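Glycosyl hydrolase (Rhizobium leguminosarum bv. trifolii, PDB 5NDX) probably hydrolyses O-glycosidic bonds as a family 39 glycosyl hydrolase, being the bacterial orthologue of human alpha-L-iduronidase. Local coordinates at residues 73-78 with 121-126; 60-65 with 117-122; 576-581 with 599-604; 554-559 with 565-570. The protein carries 2 engineered substitutions. All blocks are in the same frame, centred on the assembly; numbering follows the deposited sequence.

Interaction 1: 73-78 with 121-126; sequences YDWSLL and TATVDR. With SO4 (sulfate ion), chain L.
Trp75, in the turn that opens helix 76-87, lies against Arg126 of helix 110-131, where two outer helices of the TIM barrel meet. Its CB touches Arg126 NE at 3.3 Å, over one face of the guanidinium. From Trp75 CG onward the extended arginine runs the opposite way, and Arg126 CD lies over the Trp75 five-membered ring in a CH-pi contact, 3.8 Å from its centroid. The guanidinium stacks flat on the indole, the two planes 16° apart. Further out, Trp75 CZ2 reaches Ala122 CB at 3.8 Å, a methyl small enough for the ring to approach the helix, and CH2 turns the ring edge toward Thr123 OG1, which bonds to Leu119 O. With an alanine here the arginine's CD and guanidinium would probably lose the flat surface they lie on, leaving mainly the Asp79 salt bridge to Arg126 NH2 to restrain them. A sulfate, probably from the crystallisation liquor, accepts from Arg126 NH1 through O2 at 3.2 Å, almost straight at 174°.

Interaction 2: 60-65 with 117-122; sequences YLYNLL and RDLVTA. Unlike the reference sequence in segment 60-65: Leu65 (reference Val).
Tyr62 OH is hydrogen-bonded to Thr123 OG1 of helix 110-131, an oxygen already bonded within its own helix, so that two groups grip it. The tyrosine oxygen settles there beside Val120, 3.8 Å from Val120 CA. A tyrosine suits this place because its ring belongs to the apolar interior while its hydroxyl finds a polar mate. With CG anti to the carbonyl carbon (chi1 -75°), the ring reaches from the 3-10 segment 61-64 to the helix and presents a face to Leu119. Leu119 CD2 stands over the middle of the Tyr62 ring, 3.9 Å from the centroid and only 9° off the normal, a CH-pi contact. The other branch of this leucine turns to Leu65, a leucine where the reference sequence has valine, and the two CD1 atoms meet at 3.6 Å. Trp116 meets the tyrosine ring at roughly a right angle. A phenylalanine in place of Tyr62 would lack the hydroxyl, and Thr123 OG1 would probably lose its link to the loop. Here the loop that follows barrel strand 55-58 packs on the helix that follows the next strand, 91-95, as beta-alpha loops do in a TIM barrel.

Interaction 3: 576-581 with 599-604; sequences GTFEKV and GVRYAV
Phe578 brings CE1, at the rim of its ring, up to Ala603 and the backbone of Arg601 as the chain of 576-581 comes into the edge of a four-stranded sheet. The approach starts at Gly576, whose carbonyl oxygen is bonded to Ser572 OG of strand 566-572. Two residues on, Phe578 carries the contact. Its CG is anti to the carbonyl carbon (chi1 -74°), and the ring passes across strand 566-572, touching Leu570 and Ser572, to reach the strand beyond. There Phe578 CE1 comes to 3.4 Å from Ala603 CB and 3.6 Å from Arg601 O, both met obliquely. The single methyl of alanine suits this spot, since the ring can then come down close to the strand. Phe578 CZ also approaches the aliphatic part of Arg601, 4.3 Å from CG, while the arginine's charged end extends onward to a place near the like-charged Arg620. With strands in the order 579-580, 566-572, 601-607 and 618-620, facing a three-stranded sheet, the domain resembles a fibronectin type III sandwich. Glu579 then joins the edge strand through backbone bonding to Val571. Lys580 points away from 599-604 and rests on Asp568. Val581, bonded through its backbone to Val569, packs its side chain on Phe591 and His593 of the opposing sheet; His593 ND1 is also the partner of Tyr602 OH, whose side chain leaves its strand on the side away from Phe578.

Interaction 4: 554-559 with 565-570; sequences LFWAAG and IFYDVL
Trp556 and Tyr567 form the aromatic part of a contact between strands 554-557 and 566-570, which face each other from the two sheets of a beta sandwich, 10.6 Å apart at their axes. The pair is T-shaped: the tryptophan edge bearing NE1 points at the tyrosine face, with ring centroids 4.8 Å apart and planes at 73°. NE1 stands off-centre, 3.5 Å from Tyr567 CD1. A first torsion of 65° tucks Trp556 CG between its backbone N and carbonyl carbon and turns the indole into the space between the sheets. Purely apolar contacts continue the layer. Trp556 CZ2 touches Tyr567 CB at 3.6 Å, CH2 approaches Val569 CG2, and Leu554 CD2 meets Val569 CG1 tip to tip at 3.6 Å. Branched aliphatic residues suit this end, filling in beside the large rings. At the other end, where the strand gives way to a loop, one water accepts from Gly559 N at 2.8 Å and has a weak bond to Tyr567 OH. The chemistry thus implies that shape and ring orientation join these two strands, while the tyrosine hydroxyl, weakly linked to that water, probably lies where the apolar layer gives way to the loop.

Overall arrangement
Interactions 1 and 2 belong to the catalytic TIM barrel and both use helix 110-131, sharing Thr121 and Ala122; a threonine-tyrosine hydrogen bond ties them together, as does packing of Trp75 on Leu65. Of these two, interaction 2 is buried, as is interaction 4, and forms an aromatic and aliphatic seam, whereas interaction 1 is partly buried and brings in charge through an arginine stack. Interactions 3 and 4 lie in the C-terminal sandwich, their centres 42 and 34 Å from that of interaction 1. Strand 566-572 links them, Leu570 N bonding to Ala603 O. Interaction 4 fills the core between the sheets; interaction 3 packs one ring along a single sheet, nearer the surface.

Interaction 1: 73-78 with 121-126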
loop_
_atom_site.group_PDB
_atom_site.type_symbol
_atom_site.label_atom_id
_atom_site.label_comp_id
_atom_site.label_asym_id
_atom_site.label_seq_id
_atom_site.Cartn_x
_atom_site.Cartn_y
_atom_site.Cartn_z
ATOM N N TYR A 73 -20.071 -18.273 18.183
ATOM C CA TYR A 73 -18.981 -17.411 18.590
ATOM C C TYR A 73 -19.499 -16.055 18.909
ATOM O O TYR A 73 -20.582 -15.693 18.480
ATOM C CB TYR A 73 -17.993 -17.308 17.449
ATOM C CG TYR A 73 -17.382 -18.618 17.067
ATOM C CD1 TYR A 73 -16.280 -19.114 17.753
ATOM C CD2 TYR A 73 -17.927 -19.381 16.041
ATOM C CE1 TYR A 73 -15.699 -20.319 17.401
ATOM C CE2 TYR A 73 -17.377 -20.591 15.695
ATOM C CZ TYR A 73 -16.255 -21.055 16.371
ATOM O OH TYR A 73 -15.696 -22.258 16.001
ATOM N N ASP A 74 -18.751 -15.313 19.697
ATOM C CA ASP A 74 -18.991 -13.885 19.810
ATOM C C ASP A 74 -18.228 -13.227 18.633
ATOM O O ASP A 74 -17.014 -13.219 18.641
ATOM C CB ASP A 74 -18.478 -13.357 21.154
ATOM C CG ASP A 74 -18.757 -11.865 21.355
ATOM O OD1 ASP A 74 -19.194 -11.153 20.429
ATOM O OD2 ASP A 74 -18.555 -11.373 22.478
ATOM N N TRP A 75 -18.970 -12.660 17.674
ATOM C CA TRP A 75 -18.418 -12.036 16.468
ATOM C C TRP A 75 -18.158 -10.528 16.612
ATOM O O TRP A 75 -17.746 -9.883 15.631
ATOM C CB TRP A 75 -19.372 -12.225 15.259
ATOM C CG TRP A 75 -19.583 -13.621 14.910
ATOM C CD1 TRP A 75 -20.510 -14.468 15.486
ATOM C CD2 TRP A 75 -18.880 -14.409 13.934
ATOM N NE1 TRP A 75 -20.431 -15.705 14.913
ATOM C CE2 TRP A 75 -19.440 -15.709 13.969
ATOM C CE3 TRP A 75 -17.826 -14.158 13.053
ATOM C CZ2 TRP A 75 -18.982 -16.750 13.148
ATOM C CZ3 TRP A 75 -17.375 -15.191 12.229
ATOM C CH2 TRP A 75 -17.966 -16.478 12.276
ATOM N N SER A 76 -18.447 -9.937 17.771
ATOM C CA SER A 76 -18.552 -8.488 17.838
ATOM C C SER A 76 -17.217 -7.753 17.572
ATOM O O SER A 76 -17.260 -6.681 17.001
ATOM C CB SER A 76 -19.171 -8.049 19.165
ATOM O OG SER A 76 -18.339 -8.461 20.215
ATOM N N LEU A 77 -16.068 -8.310 17.967
ATOM C CA LEU A 77 -14.772 -7.700 17.664
ATOM C C LEU A 77 -14.395 -7.824 16.189
ATOM O O LEU A 77 -13.887 -6.855 15.601
ATOM C CB LEU A 77 -13.636 -8.232 18.560
ATOM C CG LEU A 77 -13.852 -7.994 20.070
ATOM C CD1 LEU A 77 -12.635 -8.495 20.885
ATOM C CD2 LEU A 77 -14.146 -6.520 20.389
ATOM N N LEU A 78 -14.676 -8.987 15.595
ATOM C CA LEU A 78 -14.435 -9.193 14.180
ATOM C C LEU A 78 -15.303 -8.274 13.333
ATOM O O LEU A 78 -14.821 -7.712 12.347
ATOM C CB LEU A 78 -14.554 -10.680 13.767
ATOM C CG LEU A 78 -14.114 -11.034 12.339
ATOM C CD1 LEU A 78 -12.664 -10.613 12.020
ATOM C CD2 LEU A 78 -14.273 -12.513 12.052
ATOM N N THR A 121 -17.388 -21.428 6.988
ATOM C CA THR A 121 -18.738 -21.289 6.443
ATOM C C THR A 121 -19.518 -20.219 7.183
ATOM O O THR A 121 -20.115 -19.360 6.540
ATOM C CB THR A 121 -19.498 -22.655 6.477
ATOM O OG1 THR A 121 -18.850 -23.555 5.567
ATOM C CG2 THR A 121 -20.946 -22.488 6.034
ATOM N N ALA A 122 -19.496 -20.250 8.519
ATOM C CA ALA A 122 -20.208 -19.237 9.301
ATOM C C ALA A 122 -19.698 -17.776 9.019
ATOM O O ALA A 122 -20.492 -16.797 8.998
ATOM C CB ALA A 122 -20.123 -19.568 10.793
ATOM N N THR A 123 -18.401 -17.657 8.772
ATOM C CA THR A 123 -17.769 -16.366 8.480
ATOM C C THR A 123 -18.333 -15.787 7.206
ATOM O O THR A 123 -18.820 -14.651 7.171
ATOM C CB THR A 123 -16.245 -16.528 8.327
ATOM O OG1 THR A 123 -15.701 -17.157 9.485
ATOM C CG2 THR A 123 -15.570 -15.188 8.118
ATOM N N VAL A 124 -18.299 -16.609 6.167
ATOM C CA VAL A 124 -18.767 -16.238 4.869
ATOM C C VAL A 124 -20.274 -15.962 4.888
ATOM O O VAL A 124 -20.771 -14.984 4.305
ATOM C CB VAL A 124 -18.348 -17.329 3.871
ATOM C CG1 VAL A 124 -19.200 -17.276 2.628
ATOM C CG2 VAL A 124 -16.893 -17.065 3.503
ATOM N N ASP A 125 -20.998 -16.808 5.598
ATOM C CA ASP A 125 -22.421 -16.565 5.793
ATOM C C ASP A 125 -22.724 -15.230 6.489
ATOM O O ASP A 125 -23.529 -14.453 6.035
ATOM C CB ASP A 125 -23.051 -17.710 6.587
ATOM C CG ASP A 125 -24.543 -17.572 6.665
ATOM O OD1 ASP A 125 -25.176 -17.830 5.635
ATOM O OD2 ASP A 125 -25.042 -17.130 7.721
ATOM N N ARG A 126 -22.048 -14.952 7.578
ATOM C CA ARG A 126 -22.288 -13.720 8.278
ATOM C C ARG A 126 -21.916 -12.449 7.470
ATOM O O ARG A 126 -22.700 -11.478 7.445
ATOM C CB ARG A 126 -21.530 -13.737 9.563
ATOM C CG ARG A 126 -21.780 -12.529 10.425
ATOM C CD ARG A 126 -20.963 -12.677 11.688
ATOM N NE ARG A 126 -21.246 -11.567 12.586
ATOM C CZ ARG A 126 -22.339 -11.475 13.347
ATOM N NH1 ARG A 126 -23.271 -12.427 13.331
ATOM N NH2 ARG A 126 -22.522 -10.415 14.121
HETATM S S SO4 L . -25.229 -11.984 16.521
HETATM O O1 SO4 L . -24.729 -10.574 16.409
HETATM O O2 SO4 L . -25.852 -12.369 15.220
HETATM O O3 SO4 L . -24.137 -12.957 16.840
HETATM O O4 SO4 L . -26.251 -12.027 17.613
#

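Interaction 2: 60-65 with 117-122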
loop_
_atom_site.group_PDB
_atom_site.type_symbol
_atom_site.label_atom_id
_atom_site.label_comp_id
_atom_site.label_asym_id
_atom_site.label_seq_id
_atom_site.Cartn_x
_atom_site.Cartn_y
_atom_site.Cartn_z
ATOM N N TYR A 60 -4.241 -13.047 12.087
ATOM C CA TYR A 60 -4.995 -13.497 13.282
ATOM C C TYR A 60 -6.365 -12.842 13.424
ATOM O O TYR A 60 -6.803 -12.542 14.532
ATOM C CB TYR A 60 -4.172 -13.248 14.555
ATOM C CG TYR A 60 -2.826 -13.930 14.571
ATOM C CD1 TYR A 60 -2.756 -15.322 14.655
ATOM C CD2 TYR A 60 -1.637 -13.210 14.565
ATOM C CE1 TYR A 60 -1.543 -15.992 14.719
ATOM C CE2 TYR A 60 -0.401 -13.867 14.622
ATOM C CZ TYR A 60 -0.376 -15.266 14.695
ATOM O OH TYR A 60 0.786 -15.981 14.733
ATOM N N LEU A 61 -7.075 -12.647 12.308
ATOM C CA LEU A 61 -8.445 -12.161 12.399
ATOM C C LEU A 61 -9.308 -13.057 13.324
ATOM O O LEU A 61 -10.104 -12.537 14.087
ATOM C CB LEU A 61 -9.085 -12.017 11.009
ATOM C CG LEU A 61 -8.591 -10.764 10.258
ATOM C CD1 LEU A 61 -8.928 -10.899 8.791
ATOM C CD2 LEU A 61 -9.172 -9.505 10.870
ATOM N N TYR A 62 -9.118 -14.373 13.288
ATOM C CA TYR A 62 -9.951 -15.260 14.144
ATOM C C TYR A 62 -9.625 -15.217 15.658
ATOM O O TYR A 62 -10.461 -15.640 16.459
ATOM C CB TYR A 62 -9.922 -16.694 13.626
ATOM C CG TYR A 62 -10.758 -16.967 12.372
ATOM C CD1 TYR A 62 -11.990 -16.341 12.163
ATOM C CD2 TYR A 62 -10.313 -17.870 11.399
ATOM C CE1 TYR A 62 -12.789 -16.630 11.054
ATOM C CE2 TYR A 62 -11.086 -18.155 10.272
ATOM C CZ TYR A 62 -12.335 -17.535 10.113
ATOM O OH TYR A 62 -13.158 -17.828 9.050
ATOM N N ASN A 63 -8.477 -14.654 16.065
ATOM C CA ASN A 63 -8.251 -14.352 17.499
ATOM C C ASN A 63 -9.190 -13.289 18.007
ATOM O O ASN A 63 -9.312 -13.143 19.190
ATOM C CB ASN A 63 -6.808 -13.924 17.799
ATOM C CG ASN A 63 -5.824 -15.078 17.675
ATOM O OD1 ASN A 63 -6.201 -16.238 17.544
ATOM N ND2 ASN A 63 -4.562 -14.754 17.704
ATOM N N LEU A 64 -9.834 -12.537 17.120
ATOM C CA LEU A 64 -10.869 -11.608 17.521
ATOM C C LEU A 64 -12.173 -12.313 17.953
ATOM O O LEU A 64 -12.998 -11.696 18.605
ATOM C CB LEU A 64 -11.189 -10.615 16.388
ATOM C CG LEU A 64 -10.025 -9.682 16.005
ATOM C CD1 LEU A 64 -10.411 -8.715 14.903
ATOM C CD2 LEU A 64 -9.448 -8.946 17.229
ATOM N N LEU A 65 -12.364 -13.565 17.559
ATOM C CA LEU A 65 -13.555 -14.314 17.949
ATOM C C LEU A 65 -13.339 -14.965 19.305
ATOM O O LEU A 65 -12.222 -15.211 19.711
ATOM C CB LEU A 65 -13.858 -15.398 16.920
ATOM C CG LEU A 65 -14.269 -14.972 15.507
ATOM C CD1 LEU A 65 -14.709 -16.196 14.749
ATOM C CD2 LEU A 65 -15.357 -13.926 15.523
ATOM N N ARG A 117 -14.036 -26.076 9.233
ATOM C CA ARG A 117 -14.881 -25.915 8.054
ATOM C C ARG A 117 -16.126 -25.088 8.394
ATOM O O ARG A 117 -16.494 -24.128 7.664
ATOM C CB ARG A 117 -15.251 -27.261 7.449
ATOM C CG ARG A 117 -16.216 -27.196 6.258
ATOM C CD ARG A 117 -17.084 -28.466 6.134
ATOM N NE ARG A 117 -17.905 -28.718 7.329
ATOM C CZ ARG A 117 -18.410 -29.920 7.697
ATOM N NH1 ARG A 117 -18.209 -31.023 6.973
ATOM N NH2 ARG A 117 -19.111 -30.032 8.819
ATOM N N ASP A 118 -16.744 -25.420 9.516
ATOM C CA ASP A 118 -17.983 -24.746 9.891
ATOM C C ASP A 118 -17.737 -23.291 10.286
ATOM O O ASP A 118 -18.570 -22.461 10.020
ATOM C CB ASP A 118 -18.695 -25.482 11.026
ATOM C CG ASP A 118 -19.259 -26.857 10.598
ATOM O OD1 ASP A 118 -19.409 -27.153 9.384
ATOM O OD2 ASP A 118 -19.567 -27.629 11.514
ATOM N N LEU A 119 -16.608 -23.006 10.931
ATOM C CA LEU A 119 -16.202 -21.624 11.240
ATOM C C LEU A 119 -16.063 -20.769 9.945
ATOM O O LEU A 119 -16.629 -19.683 9.829
ATOM C CB LEU A 119 -14.915 -21.646 12.057
ATOM C CG LEU A 119 -14.194 -20.311 12.186
ATOM C CD1 LEU A 119 -15.096 -19.304 12.881
ATOM C CD2 LEU A 119 -12.899 -20.542 12.927
ATOM N N VAL A 120 -15.403 -21.334 8.940
ATOM C CA VAL A 120 -15.194 -20.657 7.663
ATOM C C VAL A 120 -16.550 -20.402 7.008
ATOM O O VAL A 120 -16.868 -19.278 6.558
ATOM C CB VAL A 120 -14.206 -21.451 6.768
ATOM C CG1 VAL A 120 -14.100 -20.842 5.371
ATOM C CG2 VAL A 120 -12.824 -21.496 7.416
ATOM N N THR A 121 -17.388 -21.428 6.988
ATOM C CA THR A 121 -18.738 -21.289 6.443
ATOM C C THR A 121 -19.518 -20.219 7.183
ATOM O O THR A 121 -20.115 -19.360 6.540
ATOM C CB THR A 121 -19.498 -22.655 6.477
ATOM O OG1 THR A 121 -18.850 -23.555 5.567
ATOM C CG2 THR A 121 -20.946 -22.488 6.034
ATOM N N ALA A 122 -19.496 -20.250 8.519
ATOM C CA ALA A 122 -20.208 -19.237 9.301
ATOM C C ALA A 122 -19.698 -17.776 9.019
ATOM O O ALA A 122 -20.492 -16.797 8.998
ATOM C CB ALA A 122 -20.123 -19.568 10.793
#

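Interaction 3: 576-581 with 599-604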
loop_
_atom_site.group_PDB
_atom_site.type_symbol
_atom_site.label_atom_id
_atom_site.label_comp_id
_atom_site.label_asym_id
_atom_site.label_seq_id
_atom_site.Cartn_x
_atom_site.Cartn_y
_atom_site.Cartn_z
ATOM N N GLY A 576 -18.345 32.797 8.939
ATOM C CA GLY A 576 -17.405 33.554 8.085
ATOM C C GLY A 576 -16.948 32.762 6.864
ATOM O O GLY A 576 -17.153 31.552 6.787
ATOM N N THR A 577 -16.337 33.426 5.895
ATOM C CA THR A 577 -15.991 32.725 4.655
ATOM C C THR A 577 -14.842 31.734 4.854
ATOM O O THR A 577 -14.031 31.843 5.770
ATOM C CB THR A 577 -15.629 33.671 3.509
ATOM O OG1 THR A 577 -14.557 34.524 3.930
ATOM C CG2 THR A 577 -16.869 34.485 3.092
ATOM N N PHE A 578 -14.809 30.772 3.955
ATOM C CA PHE A 578 -13.863 29.677 4.024
ATOM C C PHE A 578 -12.454 30.145 3.711
ATOM O O PHE A 578 -12.247 30.826 2.731
ATOM C CB PHE A 578 -14.302 28.605 3.067
ATOM C CG PHE A 578 -15.472 27.838 3.550
ATOM C CD1 PHE A 578 -15.293 26.717 4.328
ATOM C CD2 PHE A 578 -16.751 28.247 3.250
ATOM C CE1 PHE A 578 -16.352 25.983 4.780
ATOM C CE2 PHE A 578 -17.833 27.531 3.705
ATOM C CZ PHE A 578 -17.631 26.392 4.468
ATOM N N GLU A 579 -11.497 29.811 4.570
ATOM C CA GLU A 579 -10.087 30.085 4.313
ATOM C C GLU A 579 -9.371 28.735 4.218
ATOM O O GLU A 579 -9.720 27.796 4.953
ATOM C CB GLU A 579 -9.479 30.903 5.447
ATOM C CG GLU A 579 -10.156 32.253 5.693
ATOM C CD GLU A 579 -9.628 32.979 6.927
ATOM O OE1 GLU A 579 -8.434 32.817 7.262
ATOM O OE2 GLU A 579 -10.404 33.728 7.565
ATOM N N LYS A 580 -8.361 28.670 3.359
ATOM C CA LYS A 580 -7.583 27.459 3.156
ATOM C C LYS A 580 -6.721 27.157 4.344
ATOM O O LYS A 580 -6.093 28.030 4.884
ATOM C CB LYS A 580 -6.679 27.528 1.920
ATOM C CG LYS A 580 -6.078 26.168 1.571
ATOM C CD LYS A 580 -5.349 26.161 0.231
ATOM C CE LYS A 580 -3.900 26.512 0.430
ATOM N NZ LYS A 580 -3.403 27.061 -0.841
ATOM N N VAL A 581 -6.681 25.891 4.708
ATOM C CA VAL A 581 -6.018 25.399 5.908
ATOM C C VAL A 581 -5.019 24.241 5.571
ATOM O O VAL A 581 -4.145 23.920 6.349
ATOM C CB VAL A 581 -7.186 25.033 6.832
ATOM C CG1 VAL A 581 -7.364 23.530 7.088
ATOM C CG2 VAL A 581 -7.284 25.966 8.027
ATOM N N GLY A 599 -16.921 26.379 16.525
ATOM C CA GLY A 599 -17.970 26.259 15.499
ATOM C C GLY A 599 -17.355 26.066 14.115
ATOM O O GLY A 599 -17.669 26.822 13.165
ATOM N N VAL A 600 -16.415 25.111 14.034
ATOM C CA VAL A 600 -15.643 24.882 12.791
ATOM C C VAL A 600 -16.549 24.224 11.741
ATOM O O VAL A 600 -17.245 23.273 12.026
ATOM C CB VAL A 600 -14.376 24.017 13.014
ATOM C CG1 VAL A 600 -14.716 22.625 13.540
ATOM C CG2 VAL A 600 -13.542 23.926 11.732
ATOM N N ARG A 601 -16.536 24.756 10.538
ATOM C CA ARG A 601 -17.074 24.047 9.390
ATOM C C ARG A 601 -15.938 23.817 8.358
ATOM O O ARG A 601 -15.206 24.758 8.007
ATOM C CB ARG A 601 -18.227 24.854 8.783
ATOM C CG ARG A 601 -19.085 24.076 7.807
ATOM C CD ARG A 601 -20.419 24.772 7.481
ATOM N NE ARG A 601 -21.275 23.873 6.684
ATOM C CZ ARG A 601 -22.043 22.880 7.166
ATOM N NH1 ARG A 601 -22.136 22.640 8.475
ATOM N NH2 ARG A 601 -22.758 22.119 6.331
ATOM N N TYR A 602 -15.840 22.575 7.873
ATOM C CA TYR A 602 -14.844 22.138 6.890
ATOM C C TYR A 602 -15.452 22.133 5.501
ATOM O O TYR A 602 -16.633 21.910 5.361
ATOM C CB TYR A 602 -14.322 20.745 7.257
ATOM C CG TYR A 602 -13.403 20.767 8.452
ATOM C CD1 TYR A 602 -12.113 21.307 8.355
ATOM C CD2 TYR A 602 -13.819 20.275 9.680
ATOM C CE1 TYR A 602 -11.259 21.343 9.448
ATOM C CE2 TYR A 602 -12.971 20.284 10.785
ATOM C CZ TYR A 602 -11.709 20.837 10.660
ATOM O OH TYR A 602 -10.914 20.868 11.745
ATOM N N ALA A 603 -14.649 22.457 4.498
ATOM C CA ALA A 603 -14.998 22.296 3.080
ATOM C C ALA A 603 -13.776 21.696 2.334
ATOM O O ALA A 603 -12.634 22.003 2.689
ATOM C CB ALA A 603 -15.375 23.634 2.456
ATOM N N VAL A 604 -14.020 20.797 1.381
ATOM C CA VAL A 604 -12.979 20.241 0.537
ATOM C C VAL A 604 -13.308 20.570 -0.920
ATOM O O VAL A 604 -14.448 20.347 -1.336
ATOM C CB VAL A 604 -12.837 18.723 0.774
ATOM C CG1 VAL A 604 -11.741 18.169 -0.102
ATOM C CG2 VAL A 604 -12.473 18.450 2.220
#

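Interaction 4: 554-559 with 565-570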
loop_
_atom_site.group_PDB
_atom_site.type_symbol
_atom_site.label_atom_id
_atom_site.label_comp_id
_atom_site.label_asym_id
_atom_site.label_seq_id
_atom_site.Cartn_x
_atom_site.Cartn_y
_atom_site.Cartn_z
ATOM N N LEU A 554 -10.043 14.324 8.471
ATOM C CA LEU A 554 -10.996 14.363 7.371
ATOM C C LEU A 554 -10.687 13.224 6.401
ATOM O O LEU A 554 -9.489 12.938 6.098
ATOM C CB LEU A 554 -10.908 15.698 6.635
ATOM C CG LEU A 554 -11.554 16.947 7.227
ATOM C CD1 LEU A 554 -10.974 17.258 8.592
ATOM C CD2 LEU A 554 -11.374 18.167 6.323
ATOM N N PHE A 555 -11.739 12.598 5.893
ATOM C CA PHE A 555 -11.669 11.511 4.897
ATOM C C PHE A 555 -12.806 11.767 3.912
ATOM O O PHE A 555 -13.881 12.147 4.334
ATOM C CB PHE A 555 -11.861 10.156 5.588
ATOM C CG PHE A 555 -11.845 8.979 4.654
ATOM C CD1 PHE A 555 -10.678 8.661 3.909
ATOM C CD2 PHE A 555 -12.977 8.120 4.544
ATOM C CE1 PHE A 555 -10.630 7.515 3.088
ATOM C CE2 PHE A 555 -12.952 6.995 3.695
ATOM C CZ PHE A 555 -11.769 6.684 2.964
ATOM N N TRP A 556 -12.562 11.573 2.619
ATOM C CA TRP A 556 -13.551 11.813 1.585
ATOM C C TRP A 556 -13.257 10.926 0.403
ATOM O O TRP A 556 -12.347 10.103 0.474
ATOM C CB TRP A 556 -13.610 13.301 1.219
ATOM C CG TRP A 556 -12.417 13.882 0.607
ATOM C CD1 TRP A 556 -12.148 14.005 -0.709
ATOM C CD2 TRP A 556 -11.341 14.507 1.302
ATOM N NE1 TRP A 556 -10.958 14.653 -0.885
ATOM C CE2 TRP A 556 -10.438 14.974 0.333
ATOM C CE3 TRP A 556 -11.036 14.683 2.655
ATOM C CZ2 TRP A 556 -9.232 15.594 0.664
ATOM C CZ3 TRP A 556 -9.848 15.370 2.990
ATOM C CH2 TRP A 556 -8.962 15.803 1.978
ATOM N N ALA A 557 -14.013 11.068 -0.677
ATOM C CA ALA A 557 -13.824 10.291 -1.894
ATOM C C ALA A 557 -13.704 11.264 -3.038
ATOM O O ALA A 557 -14.248 12.360 -2.970
ATOM C CB ALA A 557 -15.052 9.344 -2.114
ATOM N N ALA A 558 -12.971 10.882 -4.076
ATOM C CA ALA A 558 -12.875 11.653 -5.319
ATOM C C ALA A 558 -14.261 11.658 -6.014
ATOM O O ALA A 558 -14.979 10.675 -5.940
ATOM C CB ALA A 558 -11.819 11.011 -6.271
ATOM N N GLY A 559 -14.606 12.759 -6.667
ATOM C CA GLY A 559 -15.859 12.891 -7.379
ATOM C C GLY A 559 -15.858 12.036 -8.623
ATOM O O GLY A 559 -16.916 11.605 -9.091
ATOM N N ILE A 565 -5.747 15.311 -10.068
ATOM C CA ILE A 565 -6.604 16.090 -9.188
ATOM C C ILE A 565 -5.979 16.266 -7.814
ATOM O O ILE A 565 -5.517 15.291 -7.212
ATOM C CB ILE A 565 -7.974 15.419 -9.013
ATOM C CG1 ILE A 565 -8.630 15.190 -10.381
ATOM C CG2 ILE A 565 -8.887 16.303 -8.165
ATOM C CD1 ILE A 565 -8.893 16.458 -11.235
ATOM N N PHE A 566 -5.972 17.506 -7.343
ATOM C CA PHE A 566 -5.451 17.899 -6.051
ATOM C C PHE A 566 -6.539 18.528 -5.178
ATOM O O PHE A 566 -7.400 19.243 -5.692
ATOM C CB PHE A 566 -4.362 18.948 -6.288
ATOM C CG PHE A 566 -3.245 18.436 -7.127
ATOM C CD1 PHE A 566 -3.282 18.546 -8.492
ATOM C CD2 PHE A 566 -2.177 17.776 -6.529
ATOM C CE1 PHE A 566 -2.243 18.069 -9.260
ATOM C CE2 PHE A 566 -1.133 17.305 -7.304
ATOM C CZ PHE A 566 -1.180 17.440 -8.667
ATOM N N TYR A 567 -6.503 18.298 -3.873
ATOM C CA TYR A 567 -7.551 18.795 -2.961
ATOM C C TYR A 567 -6.982 19.873 -2.047
ATOM O O TYR A 567 -5.791 19.835 -1.645
ATOM C CB TYR A 567 -8.190 17.653 -2.151
ATOM C CG TYR A 567 -8.756 16.586 -3.023
ATOM C CD1 TYR A 567 -10.040 16.694 -3.568
ATOM C CD2 TYR A 567 -7.983 15.510 -3.416
ATOM C CE1 TYR A 567 -10.530 15.714 -4.447
ATOM C CE2 TYR A 567 -8.466 14.532 -4.283
ATOM C CZ TYR A 567 -9.765 14.631 -4.794
ATOM O OH TYR A 567 -10.208 13.645 -5.668
ATOM N N ASP A 568 -7.822 20.863 -1.777
ATOM C CA ASP A 568 -7.613 21.834 -0.709
ATOM C C ASP A 568 -8.673 21.586 0.348
ATOM O O ASP A 568 -9.797 21.164 0.045
ATOM C CB ASP A 568 -7.838 23.228 -1.253
ATOM C CG ASP A 568 -6.800 23.628 -2.299
ATOM O OD1 ASP A 568 -5.647 23.131 -2.278
ATOM O OD2 ASP A 568 -7.170 24.436 -3.160
ATOM N N VAL A 569 -8.299 21.859 1.578
ATOM C CA VAL A 569 -9.182 21.804 2.707
ATOM C C VAL A 569 -9.320 23.208 3.210
ATOM O O VAL A 569 -8.307 23.897 3.415
ATOM C CB VAL A 569 -8.642 20.920 3.822
ATOM C CG1 VAL A 569 -9.577 20.978 5.023
ATOM C CG2 VAL A 569 -8.519 19.496 3.340
ATOM N N LEU A 570 -10.564 23.634 3.390
ATOM C CA LEU A 570 -10.870 24.962 3.910
ATOM C C LEU A 570 -11.699 24.908 5.184
ATOM O O LEU A 570 -12.340 23.915 5.498
ATOM C CB LEU A 570 -11.613 25.779 2.878
ATOM C CG LEU A 570 -10.901 25.964 1.549
ATOM C CD1 LEU A 570 -11.437 24.965 0.577
ATOM C CD2 LEU A 570 -11.200 27.347 0.998
HETATM O O HOH W 1 -13.124 15.140 -6.694
#